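Local coordinates for Tlr1174 protein (Synechococcus elongatus, PDB 2OZT), which catalyses the metal-dependent dehydration of 2-succinyl-6-hydroxy-2,4-cyclohexadiene-1-carboxylate to 2-succinylbenzoate, a step of phylloquinone biosynthesis, at residues 51-56 with 220-225; 132-137 with 161-166; 192-197 with 239-244; 264-269 with 291-296. All coordinates share one frame; numbering follows the deposited sequence.

Interaction 1. Residues 51-56 with 220-225; sequences PGWGSE and LDESVV. With NA (sodium ion), chain D.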
loop_
_atom_site.group_PDB
_atom_site.type_symbol
_atom_site.label_atom_id
_atom_site.label_comp_id
_atom_site.label_asym_id
_atom_site.label_seq_id
_atom_site.Cartn_x
_atom_site.Cartn_y
_atom_site.Cartn_z
ATOM N N PRO A 51 -3.365 3.757 -11.329
ATOM C CA PRO A 51 -2.870 3.605 -12.699
ATOM C C PRO A 51 -1.443 3.044 -12.738
ATOM O O PRO A 51 -0.552 3.550 -12.032
ATOM C CB PRO A 51 -2.903 5.048 -13.233
ATOM C CG PRO A 51 -4.158 5.655 -12.543
ATOM C CD PRO A 51 -3.943 5.102 -11.108
ATOM N N GLY A 52 -1.268 2.003 -13.542
ATOM C CA GLY A 52 0.037 1.374 -13.688
ATOM C C GLY A 52 0.230 0.171 -12.797
ATOM O O GLY A 52 1.094 -0.652 -13.074
ATOM N N TRP A 53 -0.583 0.046 -11.741
ATOM C CA TRP A 53 -0.420 -1.036 -10.789
ATOM C C TRP A 53 -1.469 -2.123 -11.057
ATOM O O TRP A 53 -2.643 -2.028 -10.653
ATOM C CB TRP A 53 -0.483 -0.511 -9.355
ATOM C CG TRP A 53 0.644 0.411 -8.969
ATOM C CD1 TRP A 53 0.907 1.656 -9.494
ATOM C CD2 TRP A 53 1.657 0.168 -7.992
ATOM N NE1 TRP A 53 2.003 2.201 -8.894
ATOM C CE2 TRP A 53 2.499 1.308 -7.971
ATOM C CE3 TRP A 53 1.936 -0.897 -7.119
ATOM C CZ2 TRP A 53 3.589 1.427 -7.123
ATOM C CZ3 TRP A 53 3.033 -0.776 -6.264
ATOM C CH2 TRP A 53 3.855 0.377 -6.277
ATOM N N GLY A 54 -1.053 -3.168 -11.751
ATOM C CA GLY A 54 -1.975 -4.182 -12.235
ATOM C C GLY A 54 -2.833 -3.764 -13.425
ATOM O O GLY A 54 -2.672 -2.668 -13.987
ATOM N N SER A 55 -3.789 -4.620 -13.766
ATOM C CA SER A 55 -4.601 -4.436 -14.967
ATOM C C SER A 55 -5.947 -3.770 -14.728
ATOM O O SER A 55 -6.657 -3.453 -15.691
ATOM C CB SER A 55 -4.853 -5.790 -15.655
ATOM O OG SER A 55 -5.504 -6.690 -14.768
ATOM N N GLU A 56 -6.318 -3.575 -13.463
ATOM C CA GLU A 56 -7.645 -2.997 -13.207
ATOM C C GLU A 56 -7.626 -1.505 -13.528
ATOM O O GLU A 56 -6.674 -0.769 -13.168
ATOM C CB GLU A 56 -8.000 -3.197 -11.727
ATOM C CG GLU A 56 -9.333 -2.585 -11.323
ATOM C CD GLU A 56 -9.683 -2.979 -9.876
ATOM O OE1 GLU A 56 -8.730 -3.237 -9.109
ATOM O OE2 GLU A 56 -10.893 -2.969 -9.509
ATOM N N LEU A 220 8.708 -7.369 -1.891
ATOM C CA LEU A 220 7.999 -7.135 -3.149
ATOM C C LEU A 220 6.945 -6.067 -2.977
ATOM O O LEU A 220 6.286 -6.005 -1.932
ATOM C CB LEU A 220 7.269 -8.420 -3.581
ATOM C CG LEU A 220 8.231 -9.580 -3.851
ATOM C CD1 LEU A 220 7.389 -10.808 -4.071
ATOM C CD2 LEU A 220 9.165 -9.344 -5.045
ATOM N N ASP A 221 6.810 -5.224 -3.999
ATOM C CA ASP A 221 5.848 -4.103 -3.927
ATOM C C ASP A 221 5.131 -4.058 -5.265
ATOM O O ASP A 221 3.999 -4.528 -5.363
ATOM C CB ASP A 221 6.595 -2.806 -3.578
ATOM C CG ASP A 221 5.695 -1.595 -3.478
ATOM O OD1 ASP A 221 4.463 -1.726 -3.241
ATOM O OD2 ASP A 221 6.206 -0.456 -3.626
ATOM N N GLU A 222 5.762 -3.509 -6.297
ATOM C CA GLU A 222 5.164 -3.510 -7.626
ATOM C C GLU A 222 4.790 -4.911 -8.066
ATOM O O GLU A 222 3.805 -5.091 -8.814
ATOM C CB GLU A 222 6.143 -2.873 -8.628
ATOM C CG GLU A 222 6.292 -1.330 -8.515
ATOM C CD GLU A 222 7.324 -0.810 -7.515
ATOM O OE1 GLU A 222 7.798 -1.576 -6.653
ATOM O OE2 GLU A 222 7.639 0.431 -7.559
ATOM N N SER A 223 5.514 -5.919 -7.574
ATOM C CA SER A 223 5.212 -7.295 -7.936
ATOM C C SER A 223 3.947 -7.861 -7.305
ATOM O O SER A 223 3.444 -8.906 -7.786
ATOM C CB SER A 223 6.376 -8.226 -7.558
ATOM O OG SER A 223 7.490 -8.090 -8.454
ATOM N N VAL A 224 3.496 -7.237 -6.208
ATOM C CA VAL A 224 2.345 -7.770 -5.471
ATOM C C VAL A 224 1.246 -6.728 -5.275
ATOM O O VAL A 224 1.246 -5.975 -4.320
ATOM C CB VAL A 224 2.726 -8.489 -4.146
ATOM C CG1 VAL A 224 3.471 -9.821 -4.450
ATOM C CG2 VAL A 224 3.589 -7.622 -3.222
ATOM N N VAL A 225 0.332 -6.693 -6.219
ATOM C CA VAL A 225 -0.813 -5.783 -6.152
ATOM C C VAL A 225 -2.061 -6.554 -5.682
ATOM O O VAL A 225 -2.679 -6.229 -4.651
ATOM C CB VAL A 225 -1.013 -5.109 -7.518
ATOM C CG1 VAL A 225 -2.285 -4.218 -7.512
ATOM C CG2 VAL A 225 0.259 -4.289 -7.885
HETATM NA NA NA D . 8.811 -0.386 -4.472
#

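Interaction 2. Residues 132-137 with 161-166; sequences QTTFKW and GAKLRL. With PO4 (phosphate ion), chain B.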
loop_
_atom_site.group_PDB
_atom_site.type_symbol
_atom_site.label_atom_id
_atom_site.label_comp_id
_atom_site.label_asym_id
_atom_site.label_seq_id
_atom_site.Cartn_x
_atom_site.Cartn_y
_atom_site.Cartn_z
ATOM N N GLN A 132 8.630 8.994 14.610
ATOM C CA GLN A 132 8.782 7.956 13.555
ATOM C C GLN A 132 10.195 7.423 13.571
ATOM O O GLN A 132 11.134 8.204 13.527
ATOM C CB GLN A 132 8.421 8.545 12.202
ATOM C CG GLN A 132 6.967 8.992 12.136
ATOM C CD GLN A 132 6.687 9.646 10.843
ATOM O OE1 GLN A 132 6.868 10.866 10.678
ATOM N NE2 GLN A 132 6.240 8.854 9.896
ATOM N N THR A 133 10.336 6.101 13.596
ATOM C CA THR A 133 11.641 5.474 13.808
ATOM C C THR A 133 11.996 4.523 12.677
ATOM O O THR A 133 13.110 3.991 12.658
ATOM C CB THR A 133 11.722 4.754 15.178
ATOM O OG1 THR A 133 10.675 3.792 15.253
ATOM C CG2 THR A 133 11.624 5.783 16.303
ATOM N N THR A 134 11.071 4.330 11.728
ATOM C CA THR A 134 11.354 3.528 10.522
ATOM C C THR A 134 11.229 4.451 9.348
ATOM O O THR A 134 10.333 5.315 9.306
ATOM C CB THR A 134 10.317 2.405 10.371
ATOM O OG1 THR A 134 10.458 1.525 11.499
ATOM C CG2 THR A 134 10.526 1.605 9.101
ATOM N N PHE A 135 12.166 4.303 8.402
ATOM C CA PHE A 135 12.288 5.197 7.259
ATOM C C PHE A 135 12.356 4.399 5.978
ATOM O O PHE A 135 12.816 3.258 6.001
ATOM C CB PHE A 135 13.610 5.994 7.378
ATOM C CG PHE A 135 13.635 6.882 8.593
ATOM C CD1 PHE A 135 13.132 8.158 8.528
ATOM C CD2 PHE A 135 14.106 6.396 9.796
ATOM C CE1 PHE A 135 13.112 8.978 9.659
ATOM C CE2 PHE A 135 14.104 7.220 10.944
ATOM C CZ PHE A 135 13.561 8.500 10.870
ATOM N N LYS A 136 11.944 5.022 4.886
ATOM C CA LYS A 136 12.137 4.399 3.552
ATOM C C LYS A 136 12.773 5.422 2.656
ATOM O O LYS A 136 12.242 6.522 2.498
ATOM C CB LYS A 136 10.795 3.952 2.951
ATOM C CG LYS A 136 11.008 3.224 1.574
ATOM C CD LYS A 136 9.700 2.618 1.016
ATOM C CE LYS A 136 8.788 3.674 0.448
ATOM N NZ LYS A 136 7.721 3.171 -0.492
ATOM N N TRP A 137 13.948 5.082 2.114
ATOM C CA TRP A 137 14.701 6.006 1.262
ATOM C C TRP A 137 14.708 5.478 -0.168
ATOM O O TRP A 137 14.914 4.279 -0.393
ATOM C CB TRP A 137 16.145 6.087 1.782
ATOM C CG TRP A 137 17.073 7.000 0.980
ATOM C CD1 TRP A 137 16.772 8.231 0.471
ATOM C CD2 TRP A 137 18.429 6.729 0.632
ATOM N NE1 TRP A 137 17.874 8.742 -0.201
ATOM C CE2 TRP A 137 18.891 7.833 -0.123
ATOM C CE3 TRP A 137 19.301 5.651 0.870
ATOM C CZ2 TRP A 137 20.209 7.910 -0.630
ATOM C CZ3 TRP A 137 20.614 5.724 0.339
ATOM C CH2 TRP A 137 21.045 6.854 -0.400
ATOM N N GLY A 161 18.185 2.427 17.334
ATOM C CA GLY A 161 16.789 1.994 17.234
ATOM C C GLY A 161 16.147 2.309 15.893
ATOM O O GLY A 161 15.025 1.865 15.636
ATOM N N ALA A 162 16.805 3.126 15.054
ATOM C CA ALA A 162 16.287 3.410 13.711
ATOM C C ALA A 162 16.226 2.135 12.839
ATOM O O ALA A 162 17.071 1.242 12.940
ATOM C CB ALA A 162 17.137 4.518 13.011
ATOM N N LYS A 163 15.264 2.115 11.927
ATOM C CA LYS A 163 15.189 1.055 10.904
ATOM C C LYS A 163 15.057 1.720 9.549
ATOM O O LYS A 163 14.434 2.754 9.434
ATOM C CB LYS A 163 13.978 0.152 11.144
ATOM C CG LYS A 163 14.107 -0.760 12.394
ATOM C CD LYS A 163 15.157 -1.878 12.137
ATOM C CE LYS A 163 15.292 -2.815 13.348
ATOM N NZ LYS A 163 14.162 -3.791 13.465
ATOM N N LEU A 164 15.686 1.150 8.510
ATOM C CA LEU A 164 15.715 1.784 7.201
ATOM C C LEU A 164 15.384 0.776 6.096
ATOM O O LEU A 164 15.941 -0.329 6.077
ATOM C CB LEU A 164 17.140 2.350 7.003
ATOM C CG LEU A 164 17.343 2.996 5.655
ATOM C CD1 LEU A 164 16.409 4.218 5.428
ATOM C CD2 LEU A 164 18.847 3.352 5.563
ATOM N N ARG A 165 14.431 1.147 5.247
ATOM C CA ARG A 165 14.048 0.394 4.046
ATOM C C ARG A 165 14.635 1.104 2.842
ATOM O O ARG A 165 14.640 2.352 2.815
ATOM C CB ARG A 165 12.501 0.365 3.945
ATOM C CG ARG A 165 11.795 -0.284 5.137
ATOM C CD ARG A 165 10.352 0.122 5.197
ATOM N NE ARG A 165 9.764 -0.505 6.382
ATOM C CZ ARG A 165 8.461 -0.418 6.710
ATOM N NH1 ARG A 165 7.603 0.272 5.950
ATOM N NH2 ARG A 165 8.035 -1.031 7.824
ATOM N N LEU A 166 15.155 0.352 1.873
ATOM C CA LEU A 166 15.690 0.976 0.661
ATOM C C LEU A 166 14.765 0.635 -0.494
ATOM O O LEU A 166 14.620 -0.546 -0.815
ATOM C CB LEU A 166 17.084 0.448 0.356
ATOM C CG LEU A 166 18.075 0.643 1.493
ATOM C CD1 LEU A 166 19.435 -0.015 1.098
ATOM C CD2 LEU A 166 18.227 2.104 1.849
HETATM P P PO4 B . 9.493 -1.978 11.379
HETATM O O1 PO4 B . 8.595 -0.868 11.829
HETATM O O2 PO4 B . 9.104 -2.270 9.971
HETATM O O3 PO4 B . 10.932 -1.459 11.418
HETATM O O4 PO4 B . 9.548 -3.308 12.106
HETATM O O HOH W 1 12.364 1.548 14.158
#

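Interaction 3. Residues 192-197 with 239-244; sequences IEYVEQ and PGFFVI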
loop_
_atom_site.group_PDB
_atom_site.type_symbol
_atom_site.label_atom_id
_atom_site.label_comp_id
_atom_site.label_asym_id
_atom_site.label_seq_id
_atom_site.Cartn_x
_atom_site.Cartn_y
_atom_site.Cartn_z
ATOM N N ILE A 192 19.380 -1.788 8.455
ATOM C CA ILE A 192 18.713 -2.148 7.135
ATOM C C ILE A 192 17.629 -3.246 7.216
ATOM O O ILE A 192 17.919 -4.416 7.430
ATOM C CB ILE A 192 19.742 -2.500 6.022
ATOM C CG1 ILE A 192 20.724 -1.333 5.795
ATOM C CG2 ILE A 192 19.058 -2.812 4.729
ATOM C CD1 ILE A 192 20.163 -0.151 5.000
ATOM N N GLU A 193 16.381 -2.875 6.992
ATOM C CA GLU A 193 15.309 -3.834 7.159
ATOM C C GLU A 193 15.102 -4.692 5.914
ATOM O O GLU A 193 14.962 -5.917 5.991
ATOM C CB GLU A 193 14.035 -3.075 7.496
ATOM C CG GLU A 193 12.884 -3.972 7.924
ATOM C CD GLU A 193 11.639 -3.201 8.311
ATOM O OE1 GLU A 193 11.563 -1.983 8.067
ATOM O OE2 GLU A 193 10.737 -3.832 8.900
ATOM N N TYR A 194 15.045 -4.044 4.763
ATOM C CA TYR A 194 14.979 -4.741 3.489
ATOM C C TYR A 194 15.260 -3.803 2.352
ATOM O O TYR A 194 15.261 -2.559 2.530
ATOM C CB TYR A 194 13.605 -5.413 3.274
ATOM C CG TYR A 194 12.322 -4.580 3.455
ATOM C CD1 TYR A 194 11.480 -4.850 4.534
ATOM C CD2 TYR A 194 11.944 -3.586 2.558
ATOM C CE1 TYR A 194 10.246 -4.169 4.700
ATOM C CE2 TYR A 194 10.705 -2.879 2.730
ATOM C CZ TYR A 194 9.902 -3.189 3.797
ATOM O OH TYR A 194 8.719 -2.494 3.903
ATOM N N VAL A 195 15.548 -4.403 1.186
ATOM C CA VAL A 195 15.564 -3.707 -0.089
ATOM C C VAL A 195 14.223 -4.014 -0.777
ATOM O O VAL A 195 13.863 -5.172 -0.954
ATOM C CB VAL A 195 16.779 -4.130 -0.981
ATOM C CG1 VAL A 195 16.674 -3.449 -2.320
ATOM C CG2 VAL A 195 18.122 -3.821 -0.298
ATOM N N GLU A 196 13.529 -2.964 -1.158
ATOM C CA GLU A 196 12.205 -3.099 -1.754
ATOM C C GLU A 196 12.273 -3.068 -3.274
ATOM O O GLU A 196 12.885 -2.147 -3.843
ATOM C CB GLU A 196 11.294 -1.977 -1.256
ATOM C CG GLU A 196 9.838 -2.113 -1.660
ATOM C CD GLU A 196 8.998 -1.071 -0.953
ATOM O OE1 GLU A 196 9.551 -0.342 -0.122
ATOM O OE2 GLU A 196 7.777 -1.014 -1.197
ATOM N N GLN A 197 11.756 -4.128 -3.916
ATOM C CA GLN A 197 11.648 -4.192 -5.387
ATOM C C GLN A 197 12.971 -3.850 -6.115
ATOM O O GLN A 197 13.032 -2.884 -6.865
ATOM C CB GLN A 197 10.445 -3.372 -5.896
ATOM C CG GLN A 197 9.977 -3.825 -7.285
ATOM C CD GLN A 197 9.178 -5.095 -7.253
ATOM O OE1 GLN A 197 8.291 -5.274 -6.390
ATOM N NE2 GLN A 197 9.455 -6.018 -8.175
ATOM N N PRO A 239 10.828 -15.914 0.180
ATOM C CA PRO A 239 11.219 -15.891 1.597
ATOM C C PRO A 239 11.249 -14.496 2.234
ATOM O O PRO A 239 11.488 -14.387 3.436
ATOM C CB PRO A 239 12.684 -16.375 1.551
ATOM C CG PRO A 239 13.171 -15.817 0.234
ATOM C CD PRO A 239 12.010 -15.896 -0.729
ATOM N N GLY A 240 10.994 -13.464 1.440
ATOM C CA GLY A 240 11.047 -12.102 1.923
ATOM C C GLY A 240 9.714 -11.497 2.320
ATOM O O GLY A 240 8.784 -12.199 2.791
ATOM N N PHE A 241 9.678 -10.176 2.208
ATOM C CA PHE A 241 8.500 -9.426 2.627
ATOM C C PHE A 241 7.551 -9.122 1.476
ATOM O O PHE A 241 7.898 -9.149 0.302
ATOM C CB PHE A 241 8.916 -8.095 3.256
ATOM C CG PHE A 241 9.623 -8.253 4.567
ATOM C CD1 PHE A 241 8.962 -8.113 5.773
ATOM C CD2 PHE A 241 10.988 -8.548 4.579
ATOM C CE1 PHE A 241 9.650 -8.292 6.971
ATOM C CE2 PHE A 241 11.685 -8.678 5.767
ATOM C CZ PHE A 241 11.012 -8.570 6.977
ATOM N N PHE A 242 6.293 -8.864 1.846
ATOM C CA PHE A 242 5.280 -8.501 0.855
ATOM C C PHE A 242 4.694 -7.166 1.307
ATOM O O PHE A 242 4.286 -7.049 2.469
ATOM C CB PHE A 242 4.112 -9.489 0.953
ATOM C CG PHE A 242 4.423 -10.925 0.553
ATOM C CD1 PHE A 242 4.078 -11.392 -0.699
ATOM C CD2 PHE A 242 4.958 -11.826 1.479
ATOM C CE1 PHE A 242 4.311 -12.745 -1.042
ATOM C CE2 PHE A 242 5.178 -13.167 1.122
ATOM C CZ PHE A 242 4.851 -13.598 -0.128
ATOM N N VAL A 243 4.703 -6.171 0.432
ATOM C CA VAL A 243 4.090 -4.874 0.772
ATOM C C VAL A 243 2.651 -4.922 0.222
ATOM O O VAL A 243 2.445 -4.992 -0.992
ATOM C CB VAL A 243 4.884 -3.714 0.154
ATOM C CG1 VAL A 243 4.244 -2.368 0.506
ATOM C CG2 VAL A 243 6.358 -3.764 0.636
ATOM N N ILE A 244 1.668 -4.960 1.120
ATOM C CA ILE A 244 0.272 -5.151 0.732
ATOM C C ILE A 244 -0.441 -3.816 0.653
ATOM O O ILE A 244 -0.469 -3.061 1.654
ATOM C CB ILE A 244 -0.434 -5.981 1.826
ATOM C CG1 ILE A 244 0.219 -7.357 2.025
ATOM C CG2 ILE A 244 -1.949 -6.145 1.508
ATOM C CD1 ILE A 244 0.264 -8.237 0.754
#

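Interaction 4. Residues 264-269 with 291-296; sequences EPQRLV and QPCHAL. With PO4 (phosphate ion), chain B.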
loop_
_atom_site.group_PDB
_atom_site.type_symbol
_atom_site.label_atom_id
_atom_site.label_comp_id
_atom_site.label_asym_id
_atom_site.label_seq_id
_atom_site.Cartn_x
_atom_site.Cartn_y
_atom_site.Cartn_z
ATOM N N GLU A 264 3.116 -15.600 5.898
ATOM C CA GLU A 264 3.513 -15.265 7.278
ATOM C C GLU A 264 3.152 -13.831 7.670
ATOM O O GLU A 264 3.582 -12.886 6.997
ATOM C CB GLU A 264 5.026 -15.402 7.415
ATOM C CG GLU A 264 5.534 -16.824 7.226
ATOM C CD GLU A 264 5.157 -17.724 8.375
ATOM O OE1 GLU A 264 4.853 -17.215 9.483
ATOM O OE2 GLU A 264 5.163 -18.959 8.174
ATOM N N PRO A 265 2.375 -13.651 8.759
ATOM C CA PRO A 265 2.032 -12.284 9.180
ATOM C C PRO A 265 3.244 -11.390 9.373
ATOM O O PRO A 265 3.215 -10.206 9.055
ATOM C CB PRO A 265 1.283 -12.496 10.531
ATOM C CG PRO A 265 0.761 -13.906 10.443
ATOM C CD PRO A 265 1.733 -14.688 9.600
ATOM N N GLN A 266 4.346 -11.927 9.906
ATOM C CA GLN A 266 5.551 -11.126 10.146
ATOM C C GLN A 266 6.212 -10.635 8.865
ATOM O O GLN A 266 7.009 -9.724 8.928
ATOM C CB GLN A 266 6.518 -11.961 11.004
ATOM C CG GLN A 266 7.800 -11.222 11.511
ATOM C CD GLN A 266 8.902 -11.111 10.497
ATOM O OE1 GLN A 266 9.013 -11.938 9.564
ATOM N NE2 GLN A 266 9.742 -10.067 10.646
ATOM N N ARG A 267 5.877 -11.236 7.728
ATOM C CA ARG A 267 6.463 -10.790 6.466
ATOM C C ARG A 267 5.629 -9.725 5.738
ATOM O O ARG A 267 5.964 -9.330 4.633
ATOM C CB ARG A 267 6.706 -12.005 5.558
ATOM C CG ARG A 267 7.902 -12.886 6.025
ATOM C CD ARG A 267 9.165 -12.095 6.100
ATOM N NE ARG A 267 10.324 -12.958 5.915
ATOM C CZ ARG A 267 11.331 -13.091 6.778
ATOM N NH1 ARG A 267 11.365 -12.389 7.907
ATOM N NH2 ARG A 267 12.328 -13.922 6.497
ATOM N N LEU A 268 4.517 -9.277 6.338
ATOM C CA LEU A 268 3.657 -8.227 5.725
ATOM C C LEU A 268 4.015 -6.817 6.181
ATOM O O LEU A 268 4.265 -6.567 7.370
ATOM C CB LEU A 268 2.174 -8.466 6.065
ATOM C CG LEU A 268 1.637 -9.836 5.669
ATOM C CD1 LEU A 268 0.144 -9.826 5.882
ATOM C CD2 LEU A 268 1.974 -10.219 4.214
ATOM N N VAL A 269 3.932 -5.905 5.215
ATOM C CA VAL A 269 3.989 -4.469 5.491
ATOM C C VAL A 269 2.788 -3.863 4.763
ATOM O O VAL A 269 2.622 -4.059 3.560
ATOM C CB VAL A 269 5.292 -3.854 4.933
ATOM C CG1 VAL A 269 5.266 -2.323 5.080
ATOM C CG2 VAL A 269 6.493 -4.421 5.719
ATOM N N GLN A 291 -3.410 -6.658 13.091
ATOM C CA GLN A 291 -2.410 -6.226 14.090
ATOM C C GLN A 291 -0.983 -6.168 13.560
ATOM O O GLN A 291 -0.139 -7.019 13.864
ATOM C CB GLN A 291 -2.464 -7.130 15.323
ATOM C CG GLN A 291 -3.849 -7.063 15.961
ATOM C CD GLN A 291 -3.908 -6.165 17.135
ATOM O OE1 GLN A 291 -2.966 -6.089 17.916
ATOM N NE2 GLN A 291 -5.024 -5.449 17.283
ATOM N N PRO A 292 -0.720 -5.160 12.737
ATOM C CA PRO A 292 0.559 -5.107 12.019
ATOM C C PRO A 292 1.766 -5.031 12.961
ATOM O O PRO A 292 1.691 -4.446 14.044
ATOM C CB PRO A 292 0.433 -3.816 11.168
ATOM C CG PRO A 292 -0.619 -2.997 11.875
ATOM C CD PRO A 292 -1.580 -4.015 12.453
ATOM N N CYS A 293 2.881 -5.593 12.506
ATOM C CA CYS A 293 4.112 -5.598 13.287
ATOM C C CYS A 293 5.254 -4.837 12.645
ATOM O O CYS A 293 6.418 -4.931 13.080
ATOM C CB CYS A 293 4.577 -7.039 13.555
ATOM S SG CYS A 293 4.936 -7.967 12.094
ATOM N N HIS A 294 4.946 -4.101 11.582
ATOM C CA HIS A 294 5.923 -3.209 10.941
ATOM C C HIS A 294 5.284 -1.879 10.659
ATOM O O HIS A 294 4.052 -1.802 10.433
ATOM C CB HIS A 294 6.408 -3.815 9.627
ATOM C CG HIS A 294 7.060 -5.151 9.811
ATOM N ND1 HIS A 294 8.213 -5.311 10.554
ATOM C CD2 HIS A 294 6.712 -6.392 9.364
ATOM C CE1 HIS A 294 8.560 -6.594 10.550
ATOM N NE2 HIS A 294 7.661 -7.273 9.856
ATOM N N ALA A 295 6.096 -0.824 10.658
ATOM C CA ALA A 295 5.612 0.535 10.410
ATOM C C ALA A 295 4.868 0.563 9.086
ATOM O O ALA A 295 5.323 -0.010 8.088
ATOM C CB ALA A 295 6.816 1.502 10.311
ATOM N N LEU A 296 3.722 1.238 9.088
ATOM C CA LEU A 296 2.864 1.277 7.908
ATOM C C LEU A 296 3.354 2.227 6.845
ATOM O O LEU A 296 3.875 3.332 7.166
ATOM C CB LEU A 296 1.440 1.774 8.275
ATOM C CG LEU A 296 0.690 1.063 9.398
ATOM C CD1 LEU A 296 -0.686 1.705 9.586
ATOM C CD2 LEU A 296 0.563 -0.460 9.077
HETATM P P PO4 B . 9.493 -1.978 11.379
HETATM O O1 PO4 B . 8.595 -0.868 11.829
HETATM O O2 PO4 B . 9.104 -2.270 9.971
HETATM O O3 PO4 B . 10.932 -1.459 11.418
HETATM O O4 PO4 B . 9.548 -3.308 12.106
HETATM O O HOH W 2 2.695 -5.894 9.440
#

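Interaction 1. Residues 51-56 with 220-225
Gly54 and Val225 bring the two loops nearest, with 6.4 Å between their CA atoms and no hydrogen bond across. Residues 221-224 form a type I beta turn, closed by Val224 N to Asp221 O, just beyond strand 218-220. Into this turn reaches the indole of Trp53, from the N-terminal domain. Glu222 CG lies over one face of its six-membered ring, a CH-pi contact 4.1 Å from the centroid, while Asp221 OD1 sits at the ring edge, 3.5 Å from Trp53 CZ3. Val225 meets the neighbouring stretch of edge, its CG2 3.9 Å from Trp53 CE3; its CG1, anti to the backbone N (chi1 176°), packs against Trp53 O. The carboxylates beside the indole hold the sodium ion: Asp221 OD2 and Glu222 OE1 each bind at 2.7 Å, and Asp167 adds a third ligand. Asp221 OD1 pairs with Lys245, the predicted proton acceptor, and Glu222 OE2 accepts from Asn169. With an alanine at Trp53, the flank of both carboxylates is likely to lose its aromatic cover and Glu222 CG its CH-pi partner. The indole thus gives the metal-binding turn an apolar wall from the capping domain.

Interaction 2. Residues 132-137 with 161-166
Thr134 and Arg165 meet on one face of the sheet, the methyl CG2 of the threonine lying over the guanidinium plane, 3.5 Å from Arg165 NE. Threonine chi1 (-64°) puts CG2 anti to the backbone N, and Thr134 OG1 lies 3.0 Å from O3 of a phosphate ion, probably from the crystallisation liquor. Arg165 runs extended from CG to NE and presents its edge to the same ion, NH2 donating to phosphate O2 at 2.7 Å; NE forms a salt bridge with Glu193. Farther along this face Lys136 CG packs 4.0 Å from Arg165 CB, and the lysine amine goes on to a salt bridge with the metal ligand Asp167. These are neighbouring parallel strands of the modified TIM barrel, (beta/alpha)7-beta, of the enolase superfamily, joined by helix 144-157 in a beta-alpha-beta unit. Four backbone bonds hold them: Lys163 N to Thr133 O, Phe135 N to Lys163 O, Arg165 N to Phe135 O (2.8 Å) and Trp137 N to Arg165 O. Phe135, Trp137, Leu164 and Leu166 point to the other face, beneath helices 120-129 and 144-157. There Leu164 CD1 touches the CB atoms of both aromatic residues, 3.8 Å from Phe135 CB, and Leu166 CD2 lies at the indole edge, 3.8 Å from Trp137 CE3. At the start of the strands a water lies near the hydroxyls of Thr133 and Thr134 and donates to Gly161 O.

Interaction 3. Residues 192-197 with 239-244
Tyr194 and Phe241 meet inside the barrel of the enolase-type C-terminal domain, from strands 192-196 and 241-244. Strand 218-220 separates the two in the sheet, so their axes stay 9.3 Å apart at closest, at 69°; no backbone hydrogen bond joins them, and side chains make the main contacts. The aromatic contact is oblique: the ring planes make 39° and the centroids are 5.1 Å apart. Tyr194 CD1 stands over one face of the phenylalanine ring, toward its rim, and comes within 3.7 Å of Phe241 CD2. The tyrosine CG is wedged between the backbone N and the carbonyl carbon (chi1 51°), a torsion that helps to set CD1 over the Phe241 ring. Phe241 is also engaged by Arg267 in a cation-pi contact and by His294 in an edge-to-face ring pair. Replacing Phe241 with an alanine is likely to leave the tyrosine ring without its neighbour and to deprive Arg267 of its cation-pi partner and His294 of its ring contact.

The remaining contacts set polar atoms against apolar groups. Glu196, a magnesium ligand, extends from its strand past CG, and its side chain crosses that of Val243 at about a right angle. The valine methyl supplies an apolar flank beside the metal site, where Asp221 and Asp167 also bind. Farther along, the hydroxyl of Tyr194 grazes the same methyl, OH to Val243 CG2 4.2 Å. The tightest approach at this end is Glu196 OE2 to Val243 CG2, 3.6 Å.

Interaction 4. Residues 264-269 with 291-296
Val269 and His294 bring the backbones nearest, CA to CA 5.9 Å, where the 3-10 turn 265-267 runs into strand 268-270 and the irregular segment 291-296 passes beside it. His294 carries the contact. With CG anti to the carbonyl carbon (chi1 -59°), its ring is directed to Gln266 O, to which NE2 donates at 2.7 Å, the acceptor almost in the ring plane. At the same edge His294 CD2 comes to 3.2 Å from Leu268 O. On the other side of the ring His294 ND1 donates to O4 of a phosphate ion, probably from the crystallisation liquor, at 2.9 Å and nearly straight (172°). The imidazole probably carries both protons, hence a positive charge, and the two bonds would hold its rotation. Segment 264-269 leads into the seventh strand of the barrel's parallel sheet, and 291-296 follows helix 277-290, so the contact joins that strand to the loop beyond its helix. Ala295 N also donates to phosphate O1, at 2.8 Å; Arg165 and Thr134 also approach the ion. Cys293 SG sits over one face of the imidazole and packs 3.8 Å from Gln266 CA. Val269 CG2 lies 4.0 Å from His294 CB. A water bridges the backbones, donating to Leu268 O and accepting from Cys293 N.

From the N terminus, residues 51-56 of the capping domain pair with 220-225, and interaction 1 closes the longest loop, tying that domain to the barrel's metal-binding turn. Interaction 2 opens and closes within this loop, pairing neighbouring barrel strands. Interaction 3 starts inside it too but ends beyond it at 239-244, so interactions 1 and 3 cross; Leu220 O and Val243 N join them in the sheet. Interaction 4 follows in series, its strand next to 241-244. Strands 163-167 and 192-196 link interactions 2 and 3 in turn, and the phosphate ion, together with Arg165 NH2 to Ala295 O, brings interaction 2 against interaction 4 across the barrel.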